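PDB 4LXR: protein toll from Drosophila melanogaster, which serves as the receptor for cleaved, activated spaetzle, switching on Toll signalling in embryonic dorsal-ventral patterning and in the antifungal immune response. Local coordinates for residues D73-R78 / S90-L95; F38-Q43 / K65-G70; C16-A19 / E24-I27; K126-T131 / A140-D145. One frame throughout, in Å; residues are numbered along the deposited sequence.

Interaction 1: residues D73-R78 / S90-L95; sequences DRVQMR and SILDYL
Val75 overlaps Leu92 by sliding alongside it in the opposite direction. The touch is between one methyl of each, Val75 CG1 and Leu92 CD2, 4.0 Å apart. CG1 stands anti to the backbone N of Val75 (chi1 176°), and this is the branch turned to the helix. Two residues on along the strand, Met77 makes the second half of the contact. Its chain runs out extended past CG (chi2 176°) and then turns about the CG-SD bond; SD and CE meet different residues. SD lies 4.4 Å from Leu92 CD2, while CE reaches 4.3 Å from Ile91 CG2. Leu92 CD2 is thus shared by the valine and the methionine. All four side chains are buried, and no hydrogen bond crosses between 73-78 and 90-95. The contact is apolar throughout.

The side chains alternate as expected for a strand in the concave sheet of a leucine-rich repeat ectodomain. Val75 and Met77 turn inward to the hydrophobic core. Arg74, Gln76 and Arg78 belong to the other face, where spaetzle binds. Arg78 NH2 forms a salt bridge with Glu48 of a spaetzle chain.

Helix 88-94 packs on the core side, opposite the concave face. The axis of its 90-94 stretch passes 11.8 Å from that of strand 74-78, at 114° between their directions. Strand 74-78 lies between strands 47-52 and 102-106; Val75 also packs on Val48 of the former and Met77 on Phe105 of the latter. Ile97 of strand 97-98 touches both Val75 and Leu92.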
loop_
_atom_site.group_PDB
_atom_site.type_symbol
_atom_site.label_atom_id
_atom_site.label_comp_id
_atom_site.label_asym_id
_atom_site.label_seq_id
_atom_site.Cartn_x
_atom_site.Cartn_y
_atom_site.Cartn_z
ATOM N N ASP A 73 -29.016 19.266 -22.065
ATOM C CA ASP A 73 -27.711 19.502 -22.697
ATOM C C ASP A 73 -27.252 18.357 -23.605
ATOM O O ASP A 73 -26.805 18.570 -24.738
ATOM C CB ASP A 73 -26.652 19.804 -21.619
ATOM C CG ASP A 73 -25.216 19.671 -22.132
ATOM O OD1 ASP A 73 -24.778 20.496 -22.961
ATOM O OD2 ASP A 73 -24.509 18.749 -21.676
ATOM N N ARG A 74 -27.392 17.141 -23.101
ATOM C CA ARG A 74 -26.850 15.971 -23.753
ATOM C C ARG A 74 -27.936 14.903 -23.956
ATOM O O ARG A 74 -28.673 14.568 -23.025
ATOM C CB ARG A 74 -25.691 15.424 -22.909
ATOM C CG ARG A 74 -24.956 14.256 -23.540
ATOM C CD ARG A 74 -23.702 13.873 -22.755
ATOM N NE ARG A 74 -24.017 13.069 -21.579
ATOM C CZ ARG A 74 -23.842 13.473 -20.327
ATOM N NH1 ARG A 74 -24.163 12.668 -19.319
ATOM N NH2 ARG A 74 -23.336 14.681 -20.081
ATOM N N VAL A 75 -28.050 14.386 -25.179
ATOM C CA VAL A 75 -28.882 13.212 -25.421
ATOM C C VAL A 75 -27.969 12.081 -25.794
ATOM O O VAL A 75 -27.165 12.210 -26.718
ATOM C CB VAL A 75 -29.880 13.399 -26.563
ATOM C CG1 VAL A 75 -30.637 12.090 -26.820
ATOM C CG2 VAL A 75 -30.837 14.511 -26.248
ATOM N N GLN A 76 -28.072 10.974 -25.066
ATOM C CA GLN A 76 -27.249 9.812 -25.370
ATOM C C GLN A 76 -28.161 8.641 -25.677
ATOM O O GLN A 76 -28.965 8.251 -24.836
ATOM C CB GLN A 76 -26.341 9.474 -24.191
ATOM C CG GLN A 76 -25.431 8.282 -24.436
ATOM C CD GLN A 76 -24.479 8.016 -23.285
ATOM O OE1 GLN A 76 -24.863 7.455 -22.255
ATOM N NE2 GLN A 76 -23.236 8.420 -23.451
ATOM N N MET A 77 -28.024 8.079 -26.874
ATOM C CA MET A 77 -28.866 6.970 -27.312
ATOM C C MET A 77 -27.969 5.754 -27.483
ATOM O O MET A 77 -26.955 5.830 -28.159
ATOM C CB MET A 77 -29.581 7.306 -28.629
ATOM C CG MET A 77 -30.626 8.422 -28.507
ATOM S SD MET A 77 -31.397 8.894 -30.079
ATOM C CE MET A 77 -32.634 7.591 -30.186
ATOM N N ARG A 78 -28.343 4.638 -26.867
ATOM C CA ARG A 78 -27.504 3.452 -26.858
ATOM C C ARG A 78 -28.267 2.217 -27.314
ATOM O O ARG A 78 -29.344 1.900 -26.778
ATOM C CB ARG A 78 -26.949 3.202 -25.441
ATOM C CG ARG A 78 -25.864 4.188 -25.033
ATOM C CD ARG A 78 -25.401 3.988 -23.581
ATOM N NE ARG A 78 -24.662 2.747 -23.370
ATOM C CZ ARG A 78 -24.359 2.255 -22.168
ATOM N NH1 ARG A 78 -24.731 2.910 -21.074
ATOM N NH2 ARG A 78 -23.686 1.116 -22.054
ATOM N N SER A 90 -37.214 13.533 -34.802
ATOM C CA SER A 90 -38.597 13.134 -34.566
ATOM C C SER A 90 -38.780 12.274 -33.305
ATOM O O SER A 90 -39.785 12.396 -32.610
ATOM C CB SER A 90 -39.164 12.430 -35.796
ATOM O OG SER A 90 -39.371 13.369 -36.837
ATOM N N ILE A 91 -37.820 11.407 -33.006
ATOM C CA ILE A 91 -37.849 10.700 -31.723
ATOM C C ILE A 91 -37.719 11.704 -30.572
ATOM O O ILE A 91 -38.495 11.668 -29.609
ATOM C CB ILE A 91 -36.742 9.628 -31.624
ATOM C CG1 ILE A 91 -37.060 8.467 -32.564
ATOM C CG2 ILE A 91 -36.608 9.126 -30.191
ATOM C CD1 ILE A 91 -35.832 7.747 -33.067
ATOM N N LEU A 92 -36.766 12.625 -30.699
ATOM C CA LEU A 92 -36.549 13.644 -29.672
ATOM C C LEU A 92 -37.761 14.583 -29.503
ATOM O O LEU A 92 -38.122 14.934 -28.363
ATOM C CB LEU A 92 -35.249 14.423 -29.928
ATOM C CG LEU A 92 -33.970 13.594 -30.140
ATOM C CD1 LEU A 92 -32.711 14.453 -30.125
ATOM C CD2 LEU A 92 -33.845 12.461 -29.141
ATOM N N ASP A 93 -38.394 14.979 -30.613
ATOM C CA ASP A 93 -39.624 15.777 -30.539
ATOM C C ASP A 93 -40.685 15.036 -29.730
ATOM O O ASP A 93 -41.342 15.625 -28.885
ATOM C CB ASP A 93 -40.221 16.089 -31.919
ATOM C CG ASP A 93 -39.286 16.899 -32.807
ATOM O OD1 ASP A 93 -38.383 17.572 -32.278
ATOM O OD2 ASP A 93 -39.455 16.852 -34.043
ATOM N N TYR A 94 -40.839 13.743 -30.009
ATOM C CA TYR A 94 -41.857 12.913 -29.372
ATOM C C TYR A 94 -41.692 12.942 -27.861
ATOM O O TYR A 94 -42.668 12.974 -27.116
ATOM C CB TYR A 94 -41.739 11.469 -29.856
ATOM C CG TYR A 94 -42.920 10.597 -29.499
ATOM C CD1 TYR A 94 -44.105 10.674 -30.227
ATOM C CD2 TYR A 94 -42.853 9.695 -28.431
ATOM C CE1 TYR A 94 -45.187 9.878 -29.908
ATOM C CE2 TYR A 94 -43.926 8.896 -28.105
ATOM C CZ TYR A 94 -45.094 8.994 -28.848
ATOM O OH TYR A 94 -46.168 8.203 -28.536
ATOM N N LEU A 95 -40.443 12.933 -27.418
ATOM C CA LEU A 95 -40.125 12.944 -26.004
ATOM C C LEU A 95 -40.134 14.365 -25.449
ATOM O O LEU A 95 -39.936 14.576 -24.253
ATOM C CB LEU A 95 -38.769 12.284 -25.786
ATOM C CG LEU A 95 -38.775 10.798 -26.134
ATOM C CD1 LEU A 95 -37.356 10.200 -26.027
ATOM C CD2 LEU A 95 -39.768 10.087 -25.214
#

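Interaction 2: residues F38-Q43 / K65-G70; sequences FRLTIQ and KKLRIG
Ile42 carries CG1 beside its backbone N (chi1 -54°) and then extends it (chi2 -177°), which sends CD1 out to meet Leu67 and Ile69. Ile69 has nearly the same torsions, with chi1 at -64°, and offers its own CD1 in return. The two isoleucines cross at an angle, and their CD1 atoms come within 3.9 Å. Ile42 CD1 has a second partner, Leu67 CD1, at 4.0 Å. These two side chains reach toward each other end to end. Leu40 meets Leu67 in the same way, with Leu40 CD2 4.0 Å from Leu67 CD1. One methyl of Leu67 is therefore held against two neighbours on the strand.

The pairing follows the alternation of strand 38-43. Leu40 and Ile42 point inward, two residues apart, and the irregular chain of 65-70 matches them with Leu67 and Ile69, also two apart. This belongs to the N-terminal end of the leucine-rich repeat ectodomain, where antiparallel strands precede the parallel strands of the solenoid. Strand 38-43 gives one wall of the core here, and 65-70 lies across from it.

No hydrogen bond joins 38-43 to 65-70, and all four touching residues are buried. Phe2 packs on both Ile42 and Leu67. Ile69 leans on Val48 of strand 47-52, and Ile42 on Ile27 of strand 24-29. On the other face of strand 38-43, Arg39 packs on Lys15 of a spaetzle chain.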
loop_
_atom_site.group_PDB
_atom_site.type_symbol
_atom_site.label_atom_id
_atom_site.label_comp_id
_atom_site.label_asym_id
_atom_site.label_seq_id
_atom_site.Cartn_x
_atom_site.Cartn_y
_atom_site.Cartn_z
ATOM N N PHE A 38 -37.381 -0.025 -23.724
ATOM C CA PHE A 38 -36.717 1.236 -23.435
ATOM C C PHE A 38 -36.453 1.392 -21.957
ATOM O O PHE A 38 -37.283 1.050 -21.118
ATOM C CB PHE A 38 -37.551 2.412 -23.922
ATOM C CG PHE A 38 -37.789 2.395 -25.397
ATOM C CD1 PHE A 38 -36.799 2.804 -26.276
ATOM C CD2 PHE A 38 -38.986 1.947 -25.912
ATOM C CE1 PHE A 38 -37.013 2.787 -27.635
ATOM C CE2 PHE A 38 -39.204 1.925 -27.275
ATOM C CZ PHE A 38 -38.215 2.343 -28.135
ATOM N N ARG A 39 -35.278 1.914 -21.649
ATOM C CA ARG A 39 -34.952 2.296 -20.299
ATOM C C ARG A 39 -34.383 3.690 -20.393
ATOM O O ARG A 39 -33.319 3.886 -20.964
ATOM C CB ARG A 39 -33.926 1.337 -19.694
ATOM C CG ARG A 39 -33.676 1.573 -18.223
ATOM C CD ARG A 39 -32.605 0.636 -17.677
ATOM N NE ARG A 39 -32.832 -0.757 -18.056
ATOM C CZ ARG A 39 -33.468 -1.644 -17.297
ATOM N NH1 ARG A 39 -33.948 -1.290 -16.116
ATOM N NH2 ARG A 39 -33.625 -2.891 -17.724
ATOM N N LEU A 40 -35.101 4.662 -19.853
ATOM C CA LEU A 40 -34.663 6.044 -19.929
ATOM C C LEU A 40 -34.138 6.550 -18.603
ATOM O O LEU A 40 -34.764 6.360 -17.565
ATOM C CB LEU A 40 -35.800 6.951 -20.398
ATOM C CG LEU A 40 -36.259 6.857 -21.852
ATOM C CD1 LEU A 40 -37.379 5.827 -21.993
ATOM C CD2 LEU A 40 -36.748 8.217 -22.262
ATOM N N THR A 41 -32.988 7.207 -18.643
ATOM C CA THR A 41 -32.462 7.864 -17.457
ATOM C C THR A 41 -32.484 9.363 -17.698
ATOM O O THR A 41 -31.873 9.869 -18.645
ATOM C CB THR A 41 -31.035 7.406 -17.140
ATOM O OG1 THR A 41 -31.023 5.988 -16.949
ATOM C CG2 THR A 41 -30.515 8.093 -15.882
ATOM N N ILE A 42 -33.210 10.067 -16.844
ATOM C CA ILE A 42 -33.396 11.497 -16.992
ATOM C C ILE A 42 -32.771 12.242 -15.823
ATOM O O ILE A 42 -33.092 11.983 -14.654
ATOM C CB ILE A 42 -34.891 11.863 -17.086
ATOM C CG1 ILE A 42 -35.567 11.073 -18.208
ATOM C CG2 ILE A 42 -35.060 13.362 -17.288
ATOM C CD1 ILE A 42 -37.032 11.420 -18.415
ATOM N N GLN A 43 -31.858 13.145 -16.153
ATOM C CA GLN A 43 -31.283 14.087 -15.200
ATOM C C GLN A 43 -31.608 15.484 -15.739
ATOM O O GLN A 43 -30.903 16.001 -16.609
ATOM C CB GLN A 43 -29.774 13.864 -15.077
ATOM C CG GLN A 43 -29.041 14.822 -14.162
ATOM C CD GLN A 43 -29.175 14.446 -12.705
ATOM O OE1 GLN A 43 -28.821 13.336 -12.303
ATOM N NE2 GLN A 43 -29.697 15.365 -11.903
ATOM N N LYS A 65 -45.364 8.267 -23.733
ATOM C CA LYS A 65 -46.097 9.353 -24.381
ATOM C C LYS A 65 -46.160 10.587 -23.487
ATOM O O LYS A 65 -46.345 10.466 -22.276
ATOM C CB LYS A 65 -47.527 8.914 -24.708
ATOM C CG LYS A 65 -47.649 7.774 -25.697
ATOM C CD LYS A 65 -49.119 7.470 -25.988
ATOM C CE LYS A 65 -49.285 6.487 -27.145
ATOM N NZ LYS A 65 -49.116 5.059 -26.746
ATOM N N LYS A 66 -46.021 11.763 -24.094
ATOM C CA LYS A 66 -46.138 13.045 -23.393
ATOM C C LYS A 66 -45.105 13.252 -22.277
ATOM O O LYS A 66 -45.440 13.748 -21.202
ATOM C CB LYS A 66 -47.555 13.230 -22.833
ATOM C CG LYS A 66 -48.650 13.288 -23.896
ATOM C CD LYS A 66 -48.427 14.450 -24.856
ATOM C CE LYS A 66 -48.482 15.790 -24.132
ATOM N NZ LYS A 66 -48.013 16.917 -24.988
ATOM N N LEU A 67 -43.853 12.891 -22.533
ATOM C CA LEU A 67 -42.826 13.010 -21.503
ATOM C C LEU A 67 -42.532 14.464 -21.135
ATOM O O LEU A 67 -42.337 14.788 -19.959
ATOM C CB LEU A 67 -41.536 12.333 -21.945
ATOM C CG LEU A 67 -41.150 11.031 -21.255
ATOM C CD1 LEU A 67 -39.659 10.799 -21.377
ATOM C CD2 LEU A 67 -41.564 11.057 -19.806
ATOM N N ARG A 68 -42.505 15.327 -22.149
ATOM C CA ARG A 68 -42.128 16.734 -21.990
ATOM C C ARG A 68 -40.824 16.923 -21.216
ATOM O O ARG A 68 -40.795 17.597 -20.190
ATOM C CB ARG A 68 -43.261 17.550 -21.355
ATOM C CG ARG A 68 -44.540 17.580 -22.183
ATOM C CD ARG A 68 -45.549 18.599 -21.645
ATOM N NE ARG A 68 -45.415 19.908 -22.289
ATOM C CZ ARG A 68 -44.967 21.011 -21.690
ATOM N NH1 ARG A 68 -44.883 22.149 -22.371
ATOM N NH2 ARG A 68 -44.610 20.983 -20.410
ATOM N N ILE A 69 -39.745 16.325 -21.701
ATOM C CA ILE A 69 -38.468 16.432 -20.996
ATOM C C ILE A 69 -37.985 17.889 -20.866
ATOM O O ILE A 69 -37.529 18.295 -19.805
ATOM C CB ILE A 69 -37.388 15.514 -21.620
ATOM C CG1 ILE A 69 -37.801 14.045 -21.464
ATOM C CG2 ILE A 69 -36.017 15.774 -20.999
ATOM C CD1 ILE A 69 -36.787 13.059 -21.975
ATOM N N GLY A 70 -38.109 18.677 -21.930
ATOM C CA GLY A 70 -37.709 20.074 -21.874
ATOM C C GLY A 70 -36.281 20.299 -22.334
ATOM O O GLY A 70 -35.694 19.445 -23.005
#

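Interaction 3: residues C16-A19 / E24-I27; sequences CQCA and EYEI
Cys16 lies just before the first arm of an antiparallel beta hairpin, strands 17-21 and 24-29, at the N-terminal end of the ectodomain; its CB rests 4.1 Å from Ile27 CG2. Its SG is in the disulfide to Cys29. Gln17 takes part through its backbone: its O receives a CA-H...O contact from Ile27 CA at 3.4 Å. Cys18 pairs with Ile27 as a non-hydrogen-bonded pair. SG of Cys18, set anti to the backbone N (chi1 180°), lies 3.8 Å from Ile27 CG1. The same sulfur is bonded to Cys7 and sits obliquely to the Tyr25 ring, 5.4 Å from its centroid. With alanine in place of Ile27, the contacts of CG2 with Cys16 CB and of CG1 with Cys18 SG would be lost, probably leaving a gap between the two cysteines. Ala19 and Glu26 form the hydrogen-bonded pair, with their side chains on the face away from Cys18 and Ile27. There Glu26 OE2 accepts a hydrogen bond from Leu16 N of a spaetzle chain, and Ala19 packs on the same leucine. Two backbone bonds close the pair: Ala19 N to Glu26 O at 3.1 Å, and Glu26 N to Ala19 O at 3.0 Å, the latter nearly straight at 176°.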
loop_
_atom_site.group_PDB
_atom_site.type_symbol
_atom_site.label_atom_id
_atom_site.label_comp_id
_atom_site.label_asym_id
_atom_site.label_seq_id
_atom_site.Cartn_x
_atom_site.Cartn_y
_atom_site.Cartn_z
ATOM N N CYS A 16 -45.721 2.543 -18.882
ATOM C CA CYS A 16 -44.352 2.592 -18.377
ATOM C C CYS A 16 -44.349 2.857 -16.878
ATOM O O CYS A 16 -45.297 3.425 -16.336
ATOM C CB CYS A 16 -43.557 3.694 -19.082
ATOM S SG CYS A 16 -43.443 3.515 -20.877
ATOM N N GLN A 17 -43.283 2.444 -16.207
ATOM C CA GLN A 17 -43.126 2.784 -14.808
ATOM C C GLN A 17 -41.950 3.735 -14.655
ATOM O O GLN A 17 -41.038 3.757 -15.485
ATOM C CB GLN A 17 -42.931 1.527 -13.964
ATOM C CG GLN A 17 -41.498 1.053 -13.881
ATOM C CD GLN A 17 -41.367 -0.278 -13.176
ATOM O OE1 GLN A 17 -40.346 -0.559 -12.546
ATOM N NE2 GLN A 17 -42.398 -1.111 -13.285
ATOM N N CYS A 18 -41.988 4.550 -13.615
ATOM C CA CYS A 18 -40.921 5.495 -13.344
ATOM C C CYS A 18 -40.590 5.457 -11.857
ATOM O O CYS A 18 -41.483 5.368 -11.020
ATOM C CB CYS A 18 -41.364 6.901 -13.740
ATOM S SG CYS A 18 -40.136 8.202 -13.460
ATOM N N ALA A 19 -39.308 5.514 -11.529
ATOM C CA ALA A 19 -38.900 5.585 -10.133
ATOM C C ALA A 19 -37.770 6.589 -10.003
ATOM O O ALA A 19 -36.795 6.524 -10.761
ATOM C CB ALA A 19 -38.467 4.207 -9.618
ATOM N N GLU A 24 -31.779 11.587 -10.333
ATOM C CA GLU A 24 -32.332 11.240 -11.639
ATOM C C GLU A 24 -33.621 10.419 -11.584
ATOM O O GLU A 24 -34.162 10.141 -10.515
ATOM C CB GLU A 24 -31.283 10.505 -12.477
ATOM C CG GLU A 24 -30.972 9.114 -11.968
ATOM C CD GLU A 24 -29.730 8.523 -12.597
ATOM O OE1 GLU A 24 -29.490 7.309 -12.399
ATOM O OE2 GLU A 24 -29.002 9.271 -13.295
ATOM N N TYR A 25 -34.109 10.039 -12.759
ATOM C CA TYR A 25 -35.305 9.220 -12.868
ATOM C C TYR A 25 -35.015 8.074 -13.813
ATOM O O TYR A 25 -34.374 8.271 -14.835
ATOM C CB TYR A 25 -36.480 10.047 -13.396
ATOM C CG TYR A 25 -36.813 11.240 -12.531
ATOM C CD1 TYR A 25 -37.661 11.113 -11.424
ATOM C CD2 TYR A 25 -36.271 12.490 -12.804
ATOM C CE1 TYR A 25 -37.962 12.201 -10.626
ATOM C CE2 TYR A 25 -36.564 13.583 -12.011
ATOM C CZ TYR A 25 -37.412 13.431 -10.921
ATOM O OH TYR A 25 -37.704 14.521 -10.138
ATOM N N GLU A 26 -35.460 6.874 -13.469
ATOM C CA GLU A 26 -35.362 5.772 -14.407
ATOM C C GLU A 26 -36.747 5.393 -14.900
ATOM O O GLU A 26 -37.632 5.078 -14.111
ATOM C CB GLU A 26 -34.674 4.549 -13.806
ATOM C CG GLU A 26 -34.359 3.489 -14.859
ATOM C CD GLU A 26 -34.133 2.102 -14.285
ATOM O OE1 GLU A 26 -35.086 1.515 -13.723
ATOM O OE2 GLU A 26 -33.003 1.590 -14.410
ATOM N N ILE A 27 -36.928 5.434 -16.212
ATOM C CA ILE A 27 -38.181 5.033 -16.812
ATOM C C ILE A 27 -38.007 3.727 -17.572
ATOM O O ILE A 27 -37.075 3.598 -18.368
ATOM C CB ILE A 27 -38.677 6.113 -17.761
ATOM C CG1 ILE A 27 -38.855 7.421 -16.982
ATOM C CG2 ILE A 27 -39.971 5.673 -18.422
ATOM C CD1 ILE A 27 -39.260 8.597 -17.819
#

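Interaction 4: residues K126-T131 / A140-D145; sequences KRFRFT and ANLLTD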
loop_
_atom_site.group_PDB
_atom_site.type_symbol
_atom_site.label_atom_id
_atom_site.label_comp_id
_atom_site.label_asym_id
_atom_site.label_seq_id
_atom_site.Cartn_x
_atom_site.Cartn_y
_atom_site.Cartn_z
ATOM N N LYS A 126 -23.703 21.160 -31.233
ATOM C CA LYS A 126 -22.295 21.524 -31.088
ATOM C C LYS A 126 -21.445 20.277 -31.048
ATOM O O LYS A 126 -20.252 20.304 -31.323
ATOM C CB LYS A 126 -22.062 22.374 -29.833
ATOM C CG LYS A 126 -22.330 23.858 -30.057
ATOM C CD LYS A 126 -23.278 24.409 -29.014
ATOM C CE LYS A 126 -23.505 25.907 -29.221
ATOM N NZ LYS A 126 -24.807 26.368 -28.646
ATOM N N ARG A 127 -22.068 19.163 -30.715
ATOM C CA ARG A 127 -21.296 17.963 -30.479
ATOM C C ARG A 127 -22.073 16.760 -30.958
ATOM O O ARG A 127 -23.239 16.606 -30.647
ATOM C CB ARG A 127 -20.943 17.835 -28.979
ATOM C CG ARG A 127 -20.089 16.591 -28.680
ATOM C CD ARG A 127 -19.333 16.635 -27.339
ATOM N NE ARG A 127 -18.352 15.550 -27.286
ATOM C CZ ARG A 127 -17.509 15.324 -26.281
ATOM N NH1 ARG A 127 -17.517 16.114 -25.209
ATOM N NH2 ARG A 127 -16.658 14.301 -26.353
ATOM N N PHE A 128 -21.418 15.885 -31.704
ATOM C CA PHE A 128 -22.108 14.713 -32.218
ATOM C C PHE A 128 -21.154 13.551 -32.180
ATOM O O PHE A 128 -19.997 13.708 -32.546
ATOM C CB PHE A 128 -22.606 14.968 -33.658
ATOM C CG PHE A 128 -23.093 13.734 -34.369
ATOM C CD1 PHE A 128 -24.272 13.100 -33.971
ATOM C CD2 PHE A 128 -22.387 13.221 -35.461
ATOM C CE1 PHE A 128 -24.744 11.961 -34.638
ATOM C CE2 PHE A 128 -22.851 12.078 -36.154
ATOM C CZ PHE A 128 -24.023 11.438 -35.736
ATOM N N ARG A 129 -21.633 12.388 -31.735
ATOM C CA ARG A 129 -20.826 11.174 -31.760
ATOM C C ARG A 129 -21.622 10.023 -32.345
ATOM O O ARG A 129 -22.762 9.790 -31.951
ATOM C CB ARG A 129 -20.330 10.780 -30.359
ATOM C CG ARG A 129 -19.835 9.319 -30.324
ATOM C CD ARG A 129 -18.783 9.044 -29.213
ATOM N NE ARG A 129 -19.356 8.963 -27.876
ATOM C CZ ARG A 129 -19.911 7.875 -27.327
ATOM N NH1 ARG A 129 -20.025 6.725 -28.006
ATOM N NH2 ARG A 129 -20.367 7.946 -26.075
ATOM N N PHE A 130 -21.015 9.295 -33.273
ATOM C CA PHE A 130 -21.635 8.099 -33.820
ATOM C C PHE A 130 -20.670 6.941 -33.641
ATOM O O PHE A 130 -19.509 7.005 -34.071
ATOM C CB PHE A 130 -21.950 8.283 -35.316
ATOM C CG PHE A 130 -22.552 7.068 -35.962
ATOM C CD1 PHE A 130 -23.704 6.481 -35.433
ATOM C CD2 PHE A 130 -21.986 6.521 -37.096
ATOM C CE1 PHE A 130 -24.276 5.353 -36.018
ATOM C CE2 PHE A 130 -22.549 5.381 -37.707
ATOM C CZ PHE A 130 -23.697 4.797 -37.168
ATOM N N THR A 131 -21.157 5.856 -33.060
ATOM C CA THR A 131 -20.264 4.774 -32.665
ATOM C C THR A 131 -20.953 3.452 -32.908
ATOM O O THR A 131 -22.096 3.253 -32.475
ATOM C CB THR A 131 -19.904 4.909 -31.171
ATOM O OG1 THR A 131 -19.074 6.069 -30.988
ATOM C CG2 THR A 131 -19.180 3.667 -30.652
ATOM N N ALA A 140 -20.759 10.354 -47.225
ATOM C CA ALA A 140 -19.974 11.548 -46.999
ATOM C C ALA A 140 -20.795 12.840 -46.982
ATOM O O ALA A 140 -20.266 13.899 -46.659
ATOM C CB ALA A 140 -18.850 11.625 -48.005
ATOM N N ASN A 141 -22.082 12.760 -47.317
ATOM C CA ASN A 141 -22.962 13.897 -47.082
ATOM C C ASN A 141 -23.646 13.892 -45.702
ATOM O O ASN A 141 -24.526 14.725 -45.449
ATOM C CB ASN A 141 -24.006 14.037 -48.201
ATOM C CG ASN A 141 -25.112 13.016 -48.104
ATOM O OD1 ASN A 141 -24.977 11.970 -47.439
ATOM N ND2 ASN A 141 -26.219 13.298 -48.783
ATOM N N LEU A 142 -23.250 12.970 -44.823
ATOM C CA LEU A 142 -23.863 12.862 -43.481
ATOM C C LEU A 142 -23.970 14.216 -42.762
ATOM O O LEU A 142 -25.017 14.554 -42.191
ATOM C CB LEU A 142 -23.102 11.848 -42.604
ATOM C CG LEU A 142 -23.648 11.687 -41.173
ATOM C CD1 LEU A 142 -25.086 11.139 -41.178
ATOM C CD2 LEU A 142 -22.739 10.854 -40.265
ATOM N N LEU A 143 -22.908 15.016 -42.836
ATOM C CA LEU A 143 -22.788 16.215 -41.995
ATOM C C LEU A 143 -23.059 17.493 -42.770
ATOM O O LEU A 143 -22.520 18.568 -42.464
ATOM C CB LEU A 143 -21.404 16.260 -41.323
ATOM C CG LEU A 143 -21.109 15.040 -40.415
ATOM C CD1 LEU A 143 -19.658 15.045 -39.972
ATOM C CD2 LEU A 143 -22.043 15.025 -39.205
ATOM N N THR A 144 -23.918 17.369 -43.774
ATOM C CA THR A 144 -24.358 18.526 -44.529
ATOM C C THR A 144 -25.013 19.535 -43.601
ATOM O O THR A 144 -25.876 19.179 -42.818
ATOM C CB THR A 144 -25.362 18.108 -45.634
ATOM O OG1 THR A 144 -24.703 17.205 -46.528
ATOM C CG2 THR A 144 -25.909 19.338 -46.393
ATOM N N ASP A 145 -24.590 20.793 -43.716
ATOM C CA ASP A 145 -25.154 21.907 -42.966
ATOM C C ASP A 145 -24.910 21.857 -41.457
ATOM O O ASP A 145 -25.568 22.591 -40.717
ATOM C CB ASP A 145 -26.660 22.070 -43.221
ATOM C CG ASP A 145 -26.991 22.336 -44.688
ATOM O OD1 ASP A 145 -26.121 22.845 -45.438
ATOM O OD2 ASP A 145 -28.138 22.013 -45.083
#
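Phe128 meets Leu142 and Leu143 in a small apolar contact inside the leucine-rich repeat solenoid, between strand 127-131 of the concave sheet and the loop that leads on to strand 151-155. The ring is thrown inward by a chi1 of 169°, with CG anti to the backbone N. The neighbouring ring carbons CE2 and CD2 take one leucine each. CE2 of Phe128 lies 4.3 Å from Leu142 CD2, and its neighbour CD2 lies 4.2 Å from Leu143 CD2. Both methyls approach the ring obliquely. The CB of Leu143 does not point at the strand, but the end of its side chain comes nearer and crosses the phenylalanine at a slant. Leu149 packs on Phe128 as well, and Leu143 also leans on Leu152 of strand 151-155. The three touching residues are buried.

The opposite face of the strand belongs to the ligand. Arg127 hydrogen-bonds two different spaetzle chains, through NH1 to Gly3 O of one and NH2 to Thr105 OG1 of the other. Arg129 is steadied by a salt bridge from NH1 to Glu106. The same NH1 gives a bond of 3.2 Å to Thr131 OG1, which lies in the guanidinium plane.

A type I beta turn, Asn141 to Thr144, presents the two leucines. It is gripped twice at Asn141 O: Thr144 N binds it at 3.2 Å, and Thr144 OG1, from the same face of the carbonyl plane, at 2.7 Å.

Interactions 3, 2 and 1 follow one another along the chain at the N-terminal end. Interaction 2 touches both 1 and 3, which do not touch each other (nearest atoms about 8 Å apart). The centres of interactions 2 and 3 lie about 8 Å apart, with a probable hydrogen bond of 2.7 Å from Leu40 N to Ile27 O. Interactions 1 and 2 lie about 9 Å apart between centres; Leu95 O and Ile69 N, 3.1 Å apart, probably bond there. Interaction 4 is farther along the solenoid, about 15 Å from interaction 1 between centres. Gln76 NE2 and Arg129 NH2 pack there, 3.9 Å apart, on the spaetzle-facing side. Each contact has a strand whose face turned away from the core meets spaetzle.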